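Local atomic coordinates of aminoglycoside N(3)-acetyltransferase (Streptomyces griseus, PDB entry 7LAP), a protein that probably transfers an acetyl group from acetyl-coenzyme A to the 3-amino group of aminoglycoside antibiotics, thereby conferring resistance to them. Residues Gly39-His45 against Thr72-Thr78; Arg135-Val139 against Tyr207-Ile211; Leu48-Gly52 against Val263-Arg267. All coordinates share one frame; numbering follows the deposited sequence. Where two conformers were deposited one is given.

Contact 1: Gly39-His45 against Thr72-Thr78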
# COMPACT_ATOMS: atom_id res chain seq x y z
N GLY B 39 1.72 -14.57 -24.81
CA GLY B 39 3.14 -14.82 -24.79
C GLY B 39 3.99 -13.59 -24.56
O GLY B 39 5.19 -13.74 -24.34
N ASP B 40 3.41 -12.38 -24.61
CA ASP B 40 4.20 -11.17 -24.43
C ASP B 40 4.78 -11.10 -23.02
O ASP B 40 4.16 -11.53 -22.04
CB ASP B 40 3.33 -9.92 -24.67
CG ASP B 40 3.32 -9.46 -26.12
OD1 ASP B 40 4.21 -9.90 -26.86
OD2 ASP B 40 2.42 -8.67 -26.52
N THR B 41 5.95 -10.48 -22.90
CA THR B 41 6.43 -9.98 -21.62
C THR B 41 6.25 -8.47 -21.62
O THR B 41 6.78 -7.78 -22.51
CB THR B 41 7.90 -10.38 -21.39
OG1 THR B 41 7.97 -11.80 -21.23
CG2 THR B 41 8.43 -9.77 -20.12
N VAL B 42 5.50 -7.93 -20.66
CA VAL B 42 5.19 -6.50 -20.70
C VAL B 42 5.48 -5.87 -19.34
O VAL B 42 4.91 -6.28 -18.32
CB VAL B 42 3.75 -6.22 -21.15
CG1 VAL B 42 2.75 -6.95 -20.32
CG2 VAL B 42 3.45 -4.69 -21.06
N MET B 43 6.35 -4.87 -19.33
CA MET B 43 6.55 -4.00 -18.19
C MET B 43 5.52 -2.86 -18.25
O MET B 43 5.36 -2.23 -19.29
CB MET B 43 7.97 -3.44 -18.22
CG MET B 43 8.28 -2.49 -17.11
SD MET B 43 10.04 -2.11 -17.14
CE MET B 43 10.20 -1.52 -15.45
N PHE B 44 4.82 -2.60 -17.15
CA PHE B 44 3.72 -1.66 -17.26
C PHE B 44 3.75 -0.67 -16.10
O PHE B 44 4.11 -1.01 -14.97
CB PHE B 44 2.38 -2.39 -17.40
CG PHE B 44 1.90 -3.11 -16.16
CD1 PHE B 44 2.45 -4.32 -15.77
CD2 PHE B 44 0.86 -2.58 -15.41
CE1 PHE B 44 1.98 -4.97 -14.62
CE2 PHE B 44 0.39 -3.21 -14.28
CZ PHE B 44 0.96 -4.40 -13.87
N HIS B 45 3.44 0.59 -16.45
CA HIS B 45 3.32 1.74 -15.57
C HIS B 45 1.87 2.21 -15.62
O HIS B 45 1.31 2.37 -16.71
CB HIS B 45 4.25 2.86 -16.06
CG HIS B 45 5.69 2.44 -16.08
ND1 HIS B 45 6.28 1.85 -17.18
CD2 HIS B 45 6.64 2.49 -15.11
CE1 HIS B 45 7.55 1.57 -16.89
NE2 HIS B 45 7.78 1.95 -15.65
N THR B 72 1.89 -18.28 -20.75
CA THR B 72 3.28 -18.22 -21.19
C THR B 72 3.85 -16.80 -21.16
O THR B 72 5.05 -16.63 -21.40
CB THR B 72 3.43 -18.78 -22.61
OG1 THR B 72 2.73 -17.92 -23.51
CG2 THR B 72 2.86 -20.20 -22.73
N GLY B 73 3.03 -15.79 -20.89
CA GLY B 73 3.50 -14.42 -20.81
C GLY B 73 3.91 -14.02 -19.40
O GLY B 73 3.79 -14.78 -18.44
N THR B 74 4.38 -12.78 -19.28
CA THR B 74 4.94 -12.30 -18.03
C THR B 74 4.62 -10.82 -17.88
O THR B 74 4.68 -10.09 -18.87
CB THR B 74 6.46 -12.51 -17.98
OG1 THR B 74 6.76 -13.88 -18.27
CG2 THR B 74 7.02 -12.19 -16.57
N LEU B 75 4.31 -10.39 -16.66
CA LEU B 75 4.11 -8.98 -16.32
C LEU B 75 5.28 -8.51 -15.47
O LEU B 75 5.78 -9.26 -14.64
CB LEU B 75 2.81 -8.74 -15.53
CG LEU B 75 1.55 -9.42 -16.03
CD1 LEU B 75 0.36 -9.02 -15.15
CD2 LEU B 75 1.32 -9.05 -17.50
N LEU B 76 5.71 -7.27 -15.65
CA LEU B 76 6.78 -6.66 -14.90
C LEU B 76 6.45 -5.25 -14.42
O LEU B 76 5.80 -4.53 -15.12
CB LEU B 76 7.98 -6.47 -15.80
CG LEU B 76 9.18 -7.36 -15.81
CD1 LEU B 76 8.84 -8.44 -16.80
CD2 LEU B 76 10.41 -6.63 -16.27
N VAL B 77 6.93 -4.86 -13.26
CA VAL B 77 6.72 -3.51 -12.76
C VAL B 77 8.00 -3.02 -12.11
O VAL B 77 8.89 -3.80 -11.80
CB VAL B 77 5.58 -3.40 -11.72
CG1 VAL B 77 4.19 -3.77 -12.36
CG2 VAL B 77 5.89 -4.28 -10.55
N THR B 78 8.08 -1.71 -11.90
CA THR B 78 9.19 -1.16 -11.15
C THR B 78 8.69 -0.90 -9.74
O THR B 78 7.61 -0.34 -9.57
CB THR B 78 9.75 0.09 -11.84
OG1 THR B 78 10.75 0.67 -11.00
CG2 THR B 78 8.68 1.18 -12.05
O HOH W 1 5.82 -0.21 -12.90
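Gly39 meets Thr72 just ahead of two parallel strands, with Thr72 OG1 lying 3.4 Å from Gly39 CA. The strand pairing starts at Asp40, whose carbonyl O takes a hydrogen bond from Thr74 N; its carboxylate is occupied outside the contact, by a salt bridge to Arg176 and a bond from Val37 N. Thr41 is the bridge partner of Thr74, and the two side chains lie alongside each other. Because Thr41 CG2 is anti to the backbone N (OG1 at chi1 -68°), this methyl leans across to Leu76 CD1 at 3.6 Å, while Thr74 OG1 is hydrogen-bonded to Ser147 N. Val42 uses both backbone polar atoms: its N reaches Thr74 O at 2.9 Å and its O receives Leu76 N at 3.0 Å. On the other face of the sheet Val42 CG1 rests 3.8 Å from Leu75 CD2. Met43 sits beside Leu76, CB to CB, and its extended chain carries CE along to Thr78 CB. Phe44 N closes the direct backbone bonding on Leu76 O. Its ring, with CG between the backbone N and carbonyl carbon (chi1 70°), comes beside Val77, whose CG1 stands 3.8 Å from the ring centroid in a CH-pi contact over the face. Beyond this point the strands part, and one water replaces the direct bond, donating to Phe44 O at 2.8 Å and accepting from Thr78 N at 2.9 Å. The His45 ring touches Thr78 CG2. The pair forms a beta-alpha-beta crossover, with helix 58-69 between its strands in sequence. That helix and helix 120-126 pack on the Phe44 and Leu75 face, helix 148-152 covers Thr41, Thr74 and Leu76, and strands 176-180 and 141-145 flank the pair.

Contact 2: Arg135-Val139 against Tyr207-Ile211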
# COMPACT_ATOMS: atom_id res chain seq x y z
N ARG B 135 16.32 -8.34 -6.16
CA ARG B 135 16.97 -8.21 -4.87
C ARG B 135 17.52 -6.82 -4.63
O ARG B 135 18.01 -6.54 -3.52
CB ARG B 135 18.09 -9.25 -4.75
CG ARG B 135 19.22 -9.00 -5.71
CD ARG B 135 20.33 -10.07 -5.68
NE ARG B 135 21.47 -9.64 -6.48
CZ ARG B 135 22.69 -10.21 -6.46
NH1 ARG B 135 22.94 -11.26 -5.68
NH2 ARG B 135 23.65 -9.71 -7.22
N HIS B 136 17.45 -5.92 -5.61
CA HIS B 136 18.15 -4.65 -5.46
C HIS B 136 17.41 -3.75 -4.48
O HIS B 136 16.20 -3.59 -4.60
CB HIS B 136 18.28 -3.94 -6.80
CG HIS B 136 19.44 -2.99 -6.83
ND1 HIS B 136 19.37 -1.72 -6.29
CD2 HIS B 136 20.71 -3.17 -7.24
CE1 HIS B 136 20.56 -1.15 -6.40
NE2 HIS B 136 21.39 -2.00 -6.98
N PRO B 137 18.11 -3.11 -3.53
CA PRO B 137 17.42 -2.26 -2.54
C PRO B 137 16.99 -0.93 -3.07
O PRO B 137 16.10 -0.31 -2.47
CB PRO B 137 18.49 -2.05 -1.46
CG PRO B 137 19.83 -2.18 -2.22
CD PRO B 137 19.55 -3.29 -3.23
N ASP B 138 17.60 -0.44 -4.14
CA ASP B 138 17.21 0.86 -4.65
C ASP B 138 16.27 0.79 -5.85
O ASP B 138 15.36 1.62 -5.96
CB ASP B 138 18.45 1.66 -5.02
CG ASP B 138 18.13 3.10 -5.23
OD1 ASP B 138 17.58 3.72 -4.30
OD2 ASP B 138 18.42 3.63 -6.32
N VAL B 139 16.46 -0.16 -6.77
CA VAL B 139 15.69 -0.14 -8.01
C VAL B 139 15.14 -1.52 -8.34
O VAL B 139 15.11 -1.93 -9.50
CB VAL B 139 16.52 0.41 -9.18
CG1 VAL B 139 16.77 1.92 -8.98
CG2 VAL B 139 17.86 -0.37 -9.33
N TYR B 207 25.93 5.47 -3.21
CA TYR B 207 25.14 5.53 -1.99
C TYR B 207 25.33 4.22 -1.26
O TYR B 207 25.90 3.26 -1.79
CB TYR B 207 23.66 5.83 -2.28
CG TYR B 207 23.06 4.82 -3.22
CD1 TYR B 207 23.14 5.00 -4.60
CD2 TYR B 207 22.46 3.66 -2.74
CE1 TYR B 207 22.62 4.06 -5.47
CE2 TYR B 207 21.94 2.72 -3.59
CZ TYR B 207 22.02 2.92 -4.95
OH TYR B 207 21.52 1.97 -5.78
N GLU B 208 24.89 4.17 -0.02
CA GLU B 208 24.94 2.93 0.73
C GLU B 208 23.53 2.56 1.15
O GLU B 208 22.69 3.43 1.34
CB GLU B 208 25.83 3.05 1.94
CG GLU B 208 27.16 3.63 1.59
CD GLU B 208 27.93 4.05 2.80
OE1 GLU B 208 28.18 3.18 3.66
OE2 GLU B 208 28.27 5.25 2.91
N GLN B 209 23.28 1.27 1.27
CA GLN B 209 21.96 0.83 1.70
C GLN B 209 22.13 -0.52 2.37
O GLN B 209 23.02 -1.29 1.99
CB GLN B 209 20.98 0.75 0.52
CG GLN B 209 20.17 2.06 0.33
CD GLN B 209 19.33 2.05 -0.91
OE1 GLN B 209 19.09 1.00 -1.49
NE2 GLN B 209 18.87 3.22 -1.33
N PRO B 210 21.34 -0.80 3.40
CA PRO B 210 21.47 -2.08 4.10
C PRO B 210 20.73 -3.18 3.34
O PRO B 210 19.56 -3.03 2.97
CB PRO B 210 20.82 -1.80 5.46
CG PRO B 210 19.83 -0.72 5.17
CD PRO B 210 20.38 0.11 4.05
N ILE B 211 21.44 -4.29 3.12
CA ILE B 211 20.86 -5.50 2.57
C ILE B 211 21.13 -6.66 3.53
O ILE B 211 21.84 -6.55 4.53
CB ILE B 211 21.39 -5.82 1.15
CG1 ILE B 211 22.91 -5.96 1.15
CG2 ILE B 211 20.99 -4.71 0.18
CD1 ILE B 211 23.46 -6.94 0.11
O HOH W 2 20.34 2.57 -7.97
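Pro137 packs against Gln209 and Ile211, and this is the tight part of the contact. The pyrrolidine ring is met obliquely by both partners: Gln209 OE1 comes to 3.1 Å from Pro137 CB, and Ile211 CG2 lies 3.7 Å from Pro137 CG. Ile211 CG2 is anti to its own carbonyl carbon, which turns this methyl toward the proline. Gln209, extended beyond CG, brings the whole amide up to the loop, so that its two ends do different work. OE1 lies against the proline carbons, whereas NE2 donates to Asp138 OD1 at 3.3 Å. That bond is long but fairly straight (161° at the hydrogen). Asp138 OD1 lies near the plane of the Gln209 amide, yet NE2 meets it from above the carboxylate plane, 40° out.

The Tyr207 and Asp138 side is less direct: a water takes part and Asp138 is partly exposed, unlike the buried proline. The Tyr207 hydroxyl lies near the plane of the His136 ring, at the edge, 3.3 Å from CE1, and Asp138 CB is 3.2 Å from the same OH. The remaining separation is spanned by a water 2.7 Å from Asp138 OD2 and 2.6 Å from Tyr207 OH. OD2 also bonds Tyr87 OH, and the Tyr207 ring stacks on Tyr87.

The His136 ring holds the loop backbone: ND1 accepts from Asp138 N at 3.1 Å and more weakly from Val139 N, while NE2 is bonded to Trp157 O. The loop before strand 141-145 is thus joined to strand 204-213 of the two-stranded sheet by one apolar wedge and a mixed polar edge. Gln209 NE2 on OD1, with Tyr87 OH and the water on OD2, fix the orientation of the Asp138 carboxylate.

Contact 3: Leu48-Gly52 against Val263-Arg267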
# COMPACT_ATOMS: atom_id res chain seq x y z
N LEU B 48 -3.89 4.48 -12.08
CA LEU B 48 -5.12 3.70 -11.99
C LEU B 48 -6.37 4.56 -12.15
O LEU B 48 -7.31 4.16 -12.84
CB LEU B 48 -5.14 2.95 -10.65
CG LEU B 48 -6.39 2.14 -10.30
CD1 LEU B 48 -6.65 0.99 -11.32
CD2 LEU B 48 -6.23 1.54 -8.88
N SER B 49 -6.42 5.74 -11.53
CA SER B 49 -7.63 6.56 -11.64
C SER B 49 -7.88 7.05 -13.07
O SER B 49 -9.01 7.40 -13.40
CB SER B 49 -7.54 7.76 -10.70
OG SER B 49 -7.47 7.30 -9.37
N ALA B 50 -6.83 7.14 -13.89
CA ALA B 50 -7.02 7.56 -15.28
C ALA B 50 -7.90 6.58 -16.04
O ALA B 50 -8.60 6.97 -16.97
CB ALA B 50 -5.66 7.68 -15.99
N ILE B 51 -7.85 5.29 -15.66
CA ILE B 51 -8.71 4.30 -16.30
C ILE B 51 -10.18 4.59 -16.02
O ILE B 51 -11.04 4.38 -16.88
CB ILE B 51 -8.32 2.88 -15.83
CG1 ILE B 51 -6.86 2.59 -16.16
CG2 ILE B 51 -9.21 1.81 -16.47
CD1 ILE B 51 -6.30 1.22 -15.58
N GLY B 52 -10.49 5.09 -14.82
CA GLY B 52 -11.85 5.29 -14.39
C GLY B 52 -12.12 4.49 -13.13
O GLY B 52 -11.19 4.13 -12.40
N VAL B 263 -7.44 2.55 -22.71
CA VAL B 263 -7.80 1.41 -21.88
C VAL B 263 -8.69 1.98 -20.80
O VAL B 263 -8.23 2.77 -19.96
CB VAL B 263 -6.57 0.71 -21.29
CG1 VAL B 263 -6.99 -0.50 -20.35
CG2 VAL B 263 -5.68 0.19 -22.41
N GLY B 264 -9.98 1.66 -20.86
CA GLY B 264 -10.94 2.44 -20.08
C GLY B 264 -10.88 3.88 -20.55
O GLY B 264 -10.78 4.14 -21.75
N ALA B 265 -10.84 4.85 -19.62
CA ALA B 265 -10.62 6.24 -20.03
C ALA B 265 -9.13 6.66 -20.03
O ALA B 265 -8.84 7.85 -20.10
CB ALA B 265 -11.43 7.18 -19.14
N ALA B 266 -8.20 5.72 -19.92
CA ALA B 266 -6.78 6.04 -19.74
C ALA B 266 -6.09 6.06 -21.09
O ALA B 266 -6.12 5.05 -21.82
CB ALA B 266 -6.09 5.00 -18.84
N ARG B 267 -5.53 7.20 -21.45
CA ARG B 267 -4.63 7.29 -22.58
C ARG B 267 -3.45 6.35 -22.36
O ARG B 267 -2.75 6.46 -21.35
CB ARG B 267 -4.14 8.73 -22.76
CG ARG B 267 -3.46 9.01 -24.10
CD ARG B 267 -3.24 10.50 -24.25
NE ARG B 267 -4.49 11.25 -24.34
CZ ARG B 267 -5.15 11.45 -25.48
NH1 ARG B 267 -4.65 10.96 -26.60
NH2 ARG B 267 -6.28 12.15 -25.50
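Ile51 and Ala265 are joined by the direct hydrogen bond of this contact: Ala265 N donates to Ile51 O at 2.8 Å, nearly straight at 173°, from a position tilted out of the carbonyl plane. The donor belongs to a type II' turn, Val263 to Ala266, which links the antiparallel strands 259-263 and 266-272 into a tight hairpin.

Along the Ile51 side chain, CB stands 4.1 Å from Val263 O. From there the branches split. CG2, anti to the backbone N, continues over the turn, 3.7 Å from Val263 O and close to Gly264 CA, where the absence of a side chain leaves the methyl room to lie. CG1 also stays near Val263 O but rests 3.7 Å from Ala266 CB. CD1, at the tip, turns away from the hairpin and meets nothing in it; the side chain also packs on Val61 and Leu180. Ala266 CB is shared: Ala50 CB approaches it as well, at 3.9 Å. Ala50 O is near Ala266 N without bonding it; that N is committed to Val263 O within the turn, and Ala50 O is bonded by Arg17 NE.

The short, weakly bonded helical turn 48-51 therefore lies against the hairpin at the edge of the seven-stranded sheet, with helix 58-69 and strand 176-180 beside Ile51, helix 24-34 beside Val263 and helix 7-18 beside Ala265.

How the contacts relate
Contacts 1 and 3 both reach the same sheet: strand 41-46 is followed directly in the chain by helix 48-51, so the chain leaves the strand pairing of contact 1 and meets the edge hairpin of contact 3, their centres about 19 Å apart. The centre of contact 2 is about 23 Å from that of contact 1, although their nearest atoms are about 5 Å apart without touching. Contacts 2 and 3 lie on opposite sides of the chain's centre, about 33 Å apart between centres. Contact 2 ties the two-stranded sheet to a loop of the main one. Formate near Asp40 and tartrate near Thr72, each about 4 Å from the side chain, probably come from the crystallisation liquor.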